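PDB 6UB0: Glyco_hydro_cc domain-containing protein from Blastomyces gilchristii, which hydrolyses beta-1,3-glucan, acting as a curdlan-specific exo-beta-1,3-glucanase of glycoside hydrolase family 128. Local coordinates for residues Leu7-Asn10 with Leu14-Ala17; Tyr27-Arg32 with Ala207-Asp212; Val141-Pro146 with Val187-Glu192; Pro44-Trp47 with Gly51-Ser54. All coordinates share one frame; numbering follows the deposited sequence.

Contact 1: Leu7-Asn10 with Leu14-Ala17. With BGC (beta-D-glucopyranose), chain B.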
# COMPACT_ATOMS: atom_id res chain seq x y z
N LEU A 7 8.79 -0.32 3.22
CA LEU A 7 9.53 0.93 2.89
C LEU A 7 8.92 1.49 1.60
O LEU A 7 9.26 1.01 0.52
CB LEU A 7 11.01 0.58 2.77
CG LEU A 7 11.69 0.19 4.09
CD1 LEU A 7 13.11 -0.27 3.81
CD2 LEU A 7 11.68 1.34 5.09
N ALA A 8 8.09 2.54 1.73
CA ALA A 8 7.44 3.27 0.63
C ALA A 8 8.36 4.45 0.22
O ALA A 8 8.60 5.32 1.02
CB ALA A 8 6.10 3.74 1.11
N TYR A 9 8.94 4.44 -0.98
CA TYR A 9 10.00 5.42 -1.33
C TYR A 9 9.86 5.99 -2.73
O TYR A 9 9.14 5.47 -3.55
CB TYR A 9 11.38 4.76 -1.32
CG TYR A 9 11.63 3.70 -2.36
CD1 TYR A 9 11.17 2.40 -2.21
CD2 TYR A 9 12.28 4.01 -3.54
CE1 TYR A 9 11.46 1.42 -3.14
CE2 TYR A 9 12.55 3.04 -4.49
CZ TYR A 9 12.10 1.76 -4.31
OH TYR A 9 12.41 0.85 -5.26
N ASN A 10 10.56 7.08 -2.95
CA ASN A 10 10.83 7.63 -4.30
C ASN A 10 12.33 7.47 -4.61
O ASN A 10 12.68 6.89 -5.68
CB ASN A 10 10.32 9.07 -4.39
CG ASN A 10 8.82 9.23 -4.45
OD1 ASN A 10 8.34 10.35 -4.30
ND2 ASN A 10 8.05 8.18 -4.70
N LEU A 14 17.69 6.23 -0.23
CA LEU A 14 17.40 6.47 1.21
C LEU A 14 17.01 5.19 1.99
O LEU A 14 16.96 5.25 3.24
CB LEU A 14 16.29 7.50 1.33
CG LEU A 14 16.39 8.66 0.35
CD1 LEU A 14 15.16 9.54 0.47
CD2 LEU A 14 17.65 9.46 0.58
N LEU A 15 16.79 4.07 1.32
CA LEU A 15 16.44 2.80 1.99
C LEU A 15 17.62 2.32 2.85
O LEU A 15 17.39 1.66 3.85
CB LEU A 15 16.02 1.77 0.94
CG LEU A 15 14.85 2.19 0.06
CD1 LEU A 15 14.65 1.24 -1.09
CD2 LEU A 15 13.58 2.31 0.85
N THR A 16 18.86 2.68 2.52
CA THR A 16 20.05 2.34 3.36
C THR A 16 19.85 2.83 4.80
O THR A 16 20.22 2.09 5.72
CB THR A 16 21.35 2.80 2.69
OG1 THR A 16 21.61 1.80 1.71
CG2 THR A 16 22.50 2.91 3.67
N ALA A 17 19.24 3.99 5.03
CA ALA A 17 19.06 4.55 6.38
C ALA A 17 18.25 3.58 7.24
O ALA A 17 18.36 3.67 8.45
CB ALA A 17 18.44 5.92 6.32
C2 BGC B . 1.95 9.83 -6.01
C3 BGC B . 3.18 9.05 -6.38
C4 BGC B . 4.29 9.56 -5.48
C5 BGC B . 3.87 9.44 -3.99
C6 BGC B . 4.79 9.98 -2.89
C1 BGC B . 1.62 9.75 -4.55
O2 BGC B . 0.89 9.22 -6.76
O3 BGC B . 3.48 9.08 -7.80
O4 BGC B . 5.41 8.76 -5.86
O5 BGC B . 2.69 10.19 -3.70
O6 BGC B . 5.16 11.33 -3.27
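L7 and L15 lie closest in the backbone, their CA atoms 7.2 Å apart, where the end of strand 5-8 runs into a loop and the chain turns back as a 3-10 segment at 14-17. The contact is apolar and rests on three buried side chains. L15 carries one half of it alone. Its two methyls share the work. CD2 reaches L7, with L15 CD2 and L7 CB 3.6 Å apart, and the two leucine side chains run antiparallel alongside each other. CD1 sits over one face of the Y9 ring. This is a CH-pi contact: L15 CD1 is 3.9 Å from the Y9 ring centroid, 15° off the ring normal and shifted toward the rim. The Y9 side chain meets L15 at about a right angle. Its CG stands between the backbone N and the carbonyl carbon (chi1 65°), which turns a flat face to the methyl. The phenol OH bonds to the backbone O of P33.

N10 points the other way, into the glycan pocket. Its ND2 donates to O4 of the bound glucose BGC at 2.9 Å, with an N-H...O angle of 150°. The same ND2 bonds to Y9 O at 3.1 Å, from above the carbonyl plane, and so ties the amide to the carbonyl of the preceding residue. OD1 has a weak bond from BGC O6.

In the TIM-barrel fold, strand 5-8 pairs in parallel with strand 23-27. L7 also packs on F23 of that strand, and L14 touches V211 and D212 of helix 211-214.

Contact 2: Tyr27-Arg32 with Ala207-Asp212. With BGC (beta-D-glucopyranose), chain B; GLC (alpha-D-glucopyranose), chain C.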
# COMPACT_ATOMS: atom_id res chain seq x y z
N TYR A 27 8.02 -0.43 -1.97
CA TYR A 27 7.36 -0.04 -3.24
C TYR A 27 7.61 1.44 -3.38
O TYR A 27 7.99 2.06 -2.40
CB TYR A 27 5.90 -0.52 -3.24
CG TYR A 27 4.88 0.44 -2.69
CD1 TYR A 27 4.81 0.67 -1.32
CD2 TYR A 27 4.00 1.13 -3.53
CE1 TYR A 27 3.89 1.58 -0.80
CE2 TYR A 27 3.03 1.97 -3.01
CZ TYR A 27 2.99 2.22 -1.65
OH TYR A 27 2.11 3.13 -1.09
N ASN A 28 7.37 1.92 -4.57
CA ASN A 28 7.66 3.30 -4.97
C ASN A 28 6.59 3.86 -5.89
O ASN A 28 6.92 4.80 -6.63
CB ASN A 28 9.01 3.35 -5.69
CG ASN A 28 9.11 2.57 -6.98
OD1 ASN A 28 8.25 1.76 -7.34
ND2 ASN A 28 10.18 2.86 -7.68
N TRP A 29 5.37 3.33 -5.80
CA TRP A 29 4.23 3.81 -6.63
C TRP A 29 4.54 3.71 -8.12
O TRP A 29 3.83 4.39 -8.91
CB TRP A 29 3.93 5.26 -6.28
CG TRP A 29 3.41 5.51 -4.90
CD1 TRP A 29 2.11 5.45 -4.52
CD2 TRP A 29 4.16 5.87 -3.72
NE1 TRP A 29 1.99 5.73 -3.20
CE2 TRP A 29 3.23 6.00 -2.68
CE3 TRP A 29 5.51 6.08 -3.45
CZ2 TRP A 29 3.58 6.30 -1.36
CZ3 TRP A 29 5.87 6.42 -2.15
CH2 TRP A 29 4.92 6.58 -1.14
N GLU A 30 5.55 2.92 -8.52
CA GLU A 30 5.95 2.78 -9.92
C GLU A 30 5.89 1.30 -10.23
O GLU A 30 5.84 0.47 -9.31
CB GLU A 30 7.37 3.27 -10.20
CG GLU A 30 7.56 4.75 -10.00
CD GLU A 30 6.74 5.55 -10.98
OE1 GLU A 30 6.44 5.03 -12.09
OE2 GLU A 30 6.37 6.68 -10.60
N PRO A 31 5.94 0.95 -11.53
CA PRO A 31 6.04 -0.46 -11.94
C PRO A 31 7.47 -1.05 -11.86
O PRO A 31 7.61 -2.28 -11.89
CB PRO A 31 5.48 -0.37 -13.38
CG PRO A 31 6.01 0.97 -13.88
CD PRO A 31 5.83 1.87 -12.68
N ARG A 32 8.51 -0.22 -11.85
CA ARG A 32 9.94 -0.67 -11.87
C ARG A 32 10.61 -0.08 -10.64
O ARG A 32 10.14 0.94 -10.17
CB ARG A 32 10.68 -0.22 -13.14
CG ARG A 32 10.12 -0.77 -14.44
CD ARG A 32 10.99 -1.81 -15.12
NE ARG A 32 10.25 -2.38 -16.26
CZ ARG A 32 10.63 -3.45 -16.96
NH1 ARG A 32 11.75 -4.09 -16.66
NH2 ARG A 32 9.87 -3.89 -17.95
N ALA A 207 2.90 0.20 5.33
CA ALA A 207 3.98 1.18 5.09
C ALA A 207 3.54 2.55 5.58
O ALA A 207 2.54 3.12 5.09
CB ALA A 207 4.34 1.24 3.64
N SER A 208 4.28 3.10 6.52
CA SER A 208 4.10 4.51 6.90
C SER A 208 4.50 5.38 5.73
O SER A 208 5.39 4.95 4.93
CB SER A 208 4.89 4.89 8.12
OG SER A 208 4.06 5.67 8.96
N PHE A 209 3.86 6.54 5.63
CA PHE A 209 4.03 7.44 4.48
C PHE A 209 4.98 8.59 4.86
O PHE A 209 4.59 9.45 5.60
CB PHE A 209 2.66 7.97 4.04
CG PHE A 209 2.70 8.93 2.90
CD1 PHE A 209 2.70 8.51 1.58
CD2 PHE A 209 2.74 10.31 3.14
CE1 PHE A 209 2.71 9.41 0.53
CE2 PHE A 209 2.78 11.20 2.08
CZ PHE A 209 2.74 10.78 0.79
N PHE A 210 6.20 8.65 4.34
CA PHE A 210 6.93 7.62 3.61
C PHE A 210 8.44 7.85 3.82
O PHE A 210 8.82 8.85 4.47
CB PHE A 210 6.62 7.65 2.12
CG PHE A 210 6.93 8.89 1.29
CD1 PHE A 210 6.45 10.14 1.61
CD2 PHE A 210 7.70 8.75 0.15
CE1 PHE A 210 6.74 11.22 0.82
CE2 PHE A 210 7.98 9.84 -0.65
CZ PHE A 210 7.49 11.07 -0.32
N VAL A 211 9.26 6.96 3.29
CA VAL A 211 10.74 6.95 3.52
C VAL A 211 11.29 8.36 3.26
O VAL A 211 12.02 8.92 4.11
CB VAL A 211 11.40 5.90 2.61
CG1 VAL A 211 12.89 6.18 2.42
CG2 VAL A 211 11.12 4.50 3.13
N ASP A 212 10.96 8.96 2.13
CA ASP A 212 11.65 10.20 1.70
C ASP A 212 11.32 11.32 2.68
O ASP A 212 12.06 12.31 2.66
CB ASP A 212 11.32 10.63 0.27
CG ASP A 212 11.69 9.55 -0.73
OD1 ASP A 212 11.34 8.39 -0.46
OD2 ASP A 212 12.35 9.87 -1.76
C2 BGC B . 1.95 9.83 -6.01
C3 BGC B . 3.18 9.05 -6.38
C4 BGC B . 4.29 9.56 -5.48
C5 BGC B . 3.87 9.44 -3.99
C6 BGC B . 4.79 9.98 -2.89
C1 BGC B . 1.62 9.75 -4.55
O2 BGC B . 0.89 9.22 -6.76
O3 BGC B . 3.48 9.08 -7.80
O4 BGC B . 5.41 8.76 -5.86
O5 BGC B . 2.69 10.19 -3.70
O6 BGC B . 5.16 11.33 -3.27
C1 GLC C . -1.70 10.20 -1.24
C2 GLC C . -1.18 9.90 -2.65
C3 GLC C . 0.07 10.73 -2.96
C4 GLC C . -0.22 12.23 -2.65
C5 GLC C . -0.82 12.41 -1.28
C6 GLC C . -1.16 13.87 -0.90
O1 GLC C . -0.74 9.95 -0.20
O2 GLC C . -0.83 8.52 -2.93
O3 GLC C . 0.44 10.51 -4.32
O4 GLC C . 0.99 12.91 -2.61
O5 GLC C . -2.01 11.62 -1.22
O6 GLC C . -1.53 14.50 -2.09
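The outer rim of the W29 indole fits between F209 and F210 and meets each at a steep angle. CZ2 of W29 lies 3.7 Å from CE1 of F209. That pair meets rim to rim, with planes at 82° and neither ring over the other. Toward F210 the indole edge faces the phenyl face in an offset edge-to-face pair, planes at 87°, and W29 CZ3 is 3.8 Å from F210 CD2. F210 CB also lies at the indole edge, in its plane. The two phenylalanines make the hollow themselves: F210 CD1 sits over the centre of the F209 ring. A cis peptide bond joins F209 to F210. F209 CG is anti to its N (chi1 178°), which carries the ring to the W29 rim.

This aromatic cluster is a wall of the glycan pocket, at the C-terminal ends of the strands of the TIM barrel, where its active site lies. BGC lies over one face of the indole, with C5 above its centre, 3.6 Å from W29 CD2. The opposite face takes the hydroxyl of Y27, which bonds to T175 O. The C6 arm of BGC is the next bump: C6 rests over one face of F210, toward the rim. At the second sugar, F209 CE1 approaches GLC O1 at 3.6 Å. W29 NE1 bonds to E176 OE2, which would hold the turn of the indole. Behind it, A207 CB meets the edge of the Y27 ring at CE1, 4.5 Å away. N28 OD1 accepts from E30 N in an Asx turn, and N28 ND2 donates to R32 O in the carbonyl plane.

Contact 3: Val141-Pro146 with Val187-Glu192. With GLC (alpha-D-glucopyranose), chain C.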
# COMPACT_ATOMS: atom_id res chain seq x y z
N VAL A 141 -5.28 -0.15 1.05
CA VAL A 141 -5.96 1.09 1.53
C VAL A 141 -4.94 2.11 2.08
O VAL A 141 -3.80 1.74 2.45
CB VAL A 141 -6.96 0.75 2.65
CG1 VAL A 141 -8.02 -0.26 2.15
CG2 VAL A 141 -6.23 0.31 3.90
N HIS A 142 -5.36 3.35 2.18
CA HIS A 142 -4.53 4.47 2.67
C HIS A 142 -5.25 5.25 3.76
O HIS A 142 -6.44 5.48 3.53
CB HIS A 142 -4.33 5.48 1.59
CG HIS A 142 -3.52 5.05 0.45
ND1 HIS A 142 -3.39 5.82 -0.63
CD2 HIS A 142 -2.81 3.92 0.23
CE1 HIS A 142 -2.57 5.26 -1.48
NE2 HIS A 142 -2.20 4.06 -1.00
N TRP A 143 -4.57 5.75 4.81
CA TRP A 143 -5.18 6.65 5.82
C TRP A 143 -4.21 7.81 6.13
O TRP A 143 -3.06 7.51 6.50
CB TRP A 143 -5.59 5.86 7.06
CG TRP A 143 -6.32 6.74 8.02
CD1 TRP A 143 -7.66 7.02 8.04
CD2 TRP A 143 -5.73 7.56 9.03
NE1 TRP A 143 -7.95 7.89 9.06
CE2 TRP A 143 -6.78 8.25 9.68
CE3 TRP A 143 -4.42 7.76 9.46
CZ2 TRP A 143 -6.54 9.10 10.75
CZ3 TRP A 143 -4.18 8.59 10.53
CH2 TRP A 143 -5.23 9.27 11.16
N HIS A 144 -4.62 9.06 5.86
CA HIS A 144 -3.89 10.28 6.25
C HIS A 144 -4.82 11.11 7.14
O HIS A 144 -6.01 11.20 6.85
CB HIS A 144 -3.46 11.13 5.06
CG HIS A 144 -2.54 10.44 4.11
ND1 HIS A 144 -1.24 10.90 3.89
CD2 HIS A 144 -2.72 9.38 3.30
CE1 HIS A 144 -0.65 10.13 3.00
NE2 HIS A 144 -1.53 9.18 2.65
N GLY A 145 -4.27 11.71 8.17
CA GLY A 145 -5.09 12.46 9.12
C GLY A 145 -4.23 12.90 10.29
O GLY A 145 -3.11 12.39 10.46
N PRO A 146 -4.71 13.90 11.06
CA PRO A 146 -3.98 14.30 12.26
C PRO A 146 -3.57 12.97 13.12
O PRO A 146 -4.34 12.09 13.05
CB PRO A 146 -4.96 15.28 12.93
CG PRO A 146 -5.75 15.84 11.77
CD PRO A 146 -5.94 14.66 10.84
N VAL A 187 5.72 10.60 16.19
CA VAL A 187 6.27 9.43 16.93
C VAL A 187 5.10 8.69 17.65
O VAL A 187 4.98 7.43 17.60
CB VAL A 187 7.45 9.83 17.84
CG1 VAL A 187 7.91 8.68 18.72
CG2 VAL A 187 8.63 10.36 17.03
N ASN A 188 4.44 9.48 18.62
CA ASN A 188 3.46 8.88 19.57
C ASN A 188 2.42 8.05 18.82
O ASN A 188 2.04 6.94 19.28
CB ASN A 188 2.80 9.98 20.43
CG ASN A 188 3.64 10.36 21.63
OD1 ASN A 188 4.88 10.29 21.58
ND2 ASN A 188 2.98 10.74 22.71
N PHE A 189 2.03 8.55 17.65
CA PHE A 189 1.05 7.90 16.75
C PHE A 189 1.61 6.51 16.38
O PHE A 189 0.92 5.46 16.58
CB PHE A 189 0.78 8.87 15.60
CG PHE A 189 -0.07 8.31 14.49
CD1 PHE A 189 0.54 7.71 13.39
CD2 PHE A 189 -1.45 8.40 14.51
CE1 PHE A 189 -0.22 7.17 12.38
CE2 PHE A 189 -2.21 7.89 13.46
CZ PHE A 189 -1.59 7.28 12.40
N LEU A 190 2.87 6.47 15.96
CA LEU A 190 3.51 5.19 15.54
C LEU A 190 3.57 4.23 16.74
O LEU A 190 3.39 2.99 16.57
CB LEU A 190 4.91 5.46 14.96
CG LEU A 190 4.94 6.12 13.58
CD1 LEU A 190 6.33 6.59 13.23
CD2 LEU A 190 4.39 5.17 12.52
N LYS A 191 3.81 4.77 17.93
CA LYS A 191 3.79 3.95 19.17
C LYS A 191 2.44 3.25 19.39
O LYS A 191 2.47 2.13 19.97
CB LYS A 191 4.09 4.80 20.41
CG LYS A 191 5.47 5.42 20.41
CD LYS A 191 5.91 5.89 21.78
CE LYS A 191 7.35 6.34 21.80
NZ LYS A 191 8.04 5.80 22.99
N GLU A 192 1.33 3.87 19.00
CA GLU A 192 -0.03 3.29 19.17
C GLU A 192 -0.34 2.31 18.02
O GLU A 192 -0.74 1.14 18.30
CB GLU A 192 -1.03 4.46 19.26
CG GLU A 192 -2.51 4.08 19.31
CD GLU A 192 -3.00 3.35 20.54
OE1 GLU A 192 -2.47 3.61 21.64
OE2 GLU A 192 -3.93 2.53 20.40
C1 GLC C . -1.70 10.20 -1.24
C2 GLC C . -1.18 9.90 -2.65
C3 GLC C . 0.07 10.73 -2.96
C4 GLC C . -0.22 12.23 -2.65
C5 GLC C . -0.82 12.41 -1.28
C6 GLC C . -1.16 13.87 -0.90
O1 GLC C . -0.74 9.95 -0.20
O2 GLC C . -0.83 8.52 -2.93
O3 GLC C . 0.44 10.51 -4.32
O4 GLC C . 0.99 12.91 -2.61
O5 GLC C . -2.01 11.62 -1.22
O6 GLC C . -1.53 14.50 -2.09
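The rings of W143 and F189 are almost parallel, with planes only 12° apart, yet they do not stack. They meet rim to rim, their centroids 5.8 Å apart. The pair joins a strand to a helix of the TIM barrel: W143 lies on strand 138-146 and F189 on helix 183-199, packed outside the sheet. F189 reaches inward from the helix with CG anti to its N (chi1 173°). Its CZ and CE2 come up to CZ3 of W143, and F189 CE2 to W143 CZ3 is 3.6 Å. These two buried rings make up nearly the whole contact. G145 N lies over one face of the W143 indole, toward the rim. The indole N-H is satisfied by D152 OD2, and F189 also packs on F177 of strand 172-180.

Strand alternation turns the residues beside W143 the other way. H142 and H144 belong to the glycan pocket, and H142 ND1 bonds to E75. H144 is held at both nitrogens, by E178 at ND1 and by E176 at NE2. H144 NE2 also lies 3.1 Å from O1 of the bound GLC. In the aromatic pair the closest approach is W143 CZ3 to F189 CZ, at 3.5 Å.

Contact 4: Pro44-Trp47 with Gly51-Ser54. With BGC (beta-D-glucopyranose), chain B.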
# COMPACT_ATOMS: atom_id res chain seq x y z
N PRO A 44 5.97 -4.35 -7.49
CA PRO A 44 5.57 -3.46 -8.58
C PRO A 44 4.13 -2.96 -8.41
O PRO A 44 3.32 -3.68 -7.83
CB PRO A 44 5.71 -4.35 -9.83
CG PRO A 44 6.66 -5.42 -9.39
CD PRO A 44 6.33 -5.68 -7.94
N MET A 45 3.90 -1.71 -8.85
CA MET A 45 2.55 -1.10 -8.90
C MET A 45 2.16 -0.72 -10.33
O MET A 45 2.91 -0.03 -11.01
CB MET A 45 2.44 0.09 -7.96
CG MET A 45 1.15 0.88 -8.20
SD MET A 45 0.95 2.29 -7.12
CE MET A 45 0.21 1.54 -5.67
N LEU A 46 0.97 -1.16 -10.72
CA LEU A 46 0.17 -0.56 -11.82
C LEU A 46 -0.60 0.65 -11.27
O LEU A 46 -1.60 0.45 -10.66
CB LEU A 46 -0.78 -1.61 -12.39
CG LEU A 46 -1.59 -1.13 -13.59
CD1 LEU A 46 -0.68 -0.40 -14.55
CD2 LEU A 46 -2.31 -2.30 -14.30
N TRP A 47 -0.06 1.84 -11.44
CA TRP A 47 -0.51 3.08 -10.75
C TRP A 47 -1.88 3.50 -11.26
O TRP A 47 -2.67 4.03 -10.48
CB TRP A 47 0.54 4.16 -11.00
CG TRP A 47 0.27 5.43 -10.28
CD1 TRP A 47 0.71 5.79 -9.04
CD2 TRP A 47 -0.59 6.50 -10.73
NE1 TRP A 47 0.28 7.05 -8.74
CE2 TRP A 47 -0.56 7.48 -9.73
CE3 TRP A 47 -1.34 6.73 -11.90
CZ2 TRP A 47 -1.26 8.69 -9.88
CZ3 TRP A 47 -2.04 7.91 -12.02
CH2 TRP A 47 -2.00 8.87 -11.02
N GLY A 51 0.21 3.69 -17.07
CA GLY A 51 1.15 2.55 -16.96
C GLY A 51 0.73 1.34 -17.78
O GLY A 51 1.52 0.37 -17.82
N TYR A 52 -0.47 1.38 -18.41
CA TYR A 52 -1.08 0.24 -19.14
C TYR A 52 -0.14 -0.20 -20.26
O TYR A 52 0.07 -1.44 -20.44
CB TYR A 52 -2.42 0.62 -19.74
CG TYR A 52 -3.55 0.81 -18.76
CD1 TYR A 52 -3.40 0.56 -17.41
CD2 TYR A 52 -4.79 1.22 -19.21
CE1 TYR A 52 -4.45 0.71 -16.52
CE2 TYR A 52 -5.85 1.39 -18.34
CZ TYR A 52 -5.68 1.15 -16.99
OH TYR A 52 -6.77 1.29 -16.17
N GLY A 53 0.47 0.79 -20.91
CA GLY A 53 1.44 0.65 -21.99
C GLY A 53 2.54 -0.35 -21.69
O GLY A 53 2.87 -1.10 -22.59
N SER A 54 3.11 -0.34 -20.48
CA SER A 54 4.33 -1.13 -20.12
C SER A 54 4.01 -2.27 -19.15
O SER A 54 4.89 -3.11 -18.87
CB SER A 54 5.41 -0.23 -19.59
OG SER A 54 5.08 0.25 -18.31
C2 BGC B . 1.95 9.83 -6.01
C3 BGC B . 3.18 9.05 -6.38
C4 BGC B . 4.29 9.56 -5.48
C5 BGC B . 3.87 9.44 -3.99
C6 BGC B . 4.79 9.98 -2.89
C1 BGC B . 1.62 9.75 -4.55
O2 BGC B . 0.89 9.22 -6.76
O3 BGC B . 3.48 9.08 -7.80
O4 BGC B . 5.41 8.76 -5.86
O5 BGC B . 2.69 10.19 -3.70
O6 BGC B . 5.16 11.33 -3.27
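The glycan pocket of this TIM-barrel enzyme has part of its wall here, in the loop that leads from strand 41-42 into helix 52-64. L46 makes the contact and W47, the next residue, meets the sugar. L46 CD1 lies against the backbone where the helix begins, 3.9 Å from G51 C and 4.0 Å from G51 O. Glycine lets this methyl come close to the main chain. The L46 and G51 CA atoms are 6.1 Å apart. The same methyl lies at the edge of the Y52 ring, near its plane, with L46 CD1 4.1 Å from Y52 CD1. L46 reaches both partners with CG anti to its N (chi1 -177°). The Y52 side chain starts away from the loop, but its ring edge still meets L46. Farther out, Y52 stacks on Y96 of helix 86-96, and L46 also touches Y96. At the start of the helix S54 N bonds to G51 O.

W47 takes almost no part in the packing against 51-54. Its ring has a cation-pi contact with R50, another pocket residue, and it also touches N74 and Q81. The indole presents its N-H edge to BGC, not a face. The sugar oxygen lies in the ring plane, and W47 NE1 donates to BGC O2 at 3.0 Å with an N-H...O angle of 157°.

Contact 2 lies at the centre of the set, its middle 8 Å from that of contact 1, 14 Å from contact 4 and 16 Å from contact 3. It touches all three. A8 O to V211 N (2.9 Å) and N10 N to D212 OD1 (2.9 Å) are probable hydrogen bonds to contact 1. E30 O to M45 N (3.0 Å) is another, to contact 4. F209 CD2 packs 3.4 Å from H144 CE1 of contact 3. Contacts 1, 2 and 4 all meet BGC, and contacts 2 and 3 share GLC. Contacts 3 and 4, with centres 28 Å apart, flank the middle of the chain from opposite sides and do not touch, their nearest atoms being about 6 Å apart.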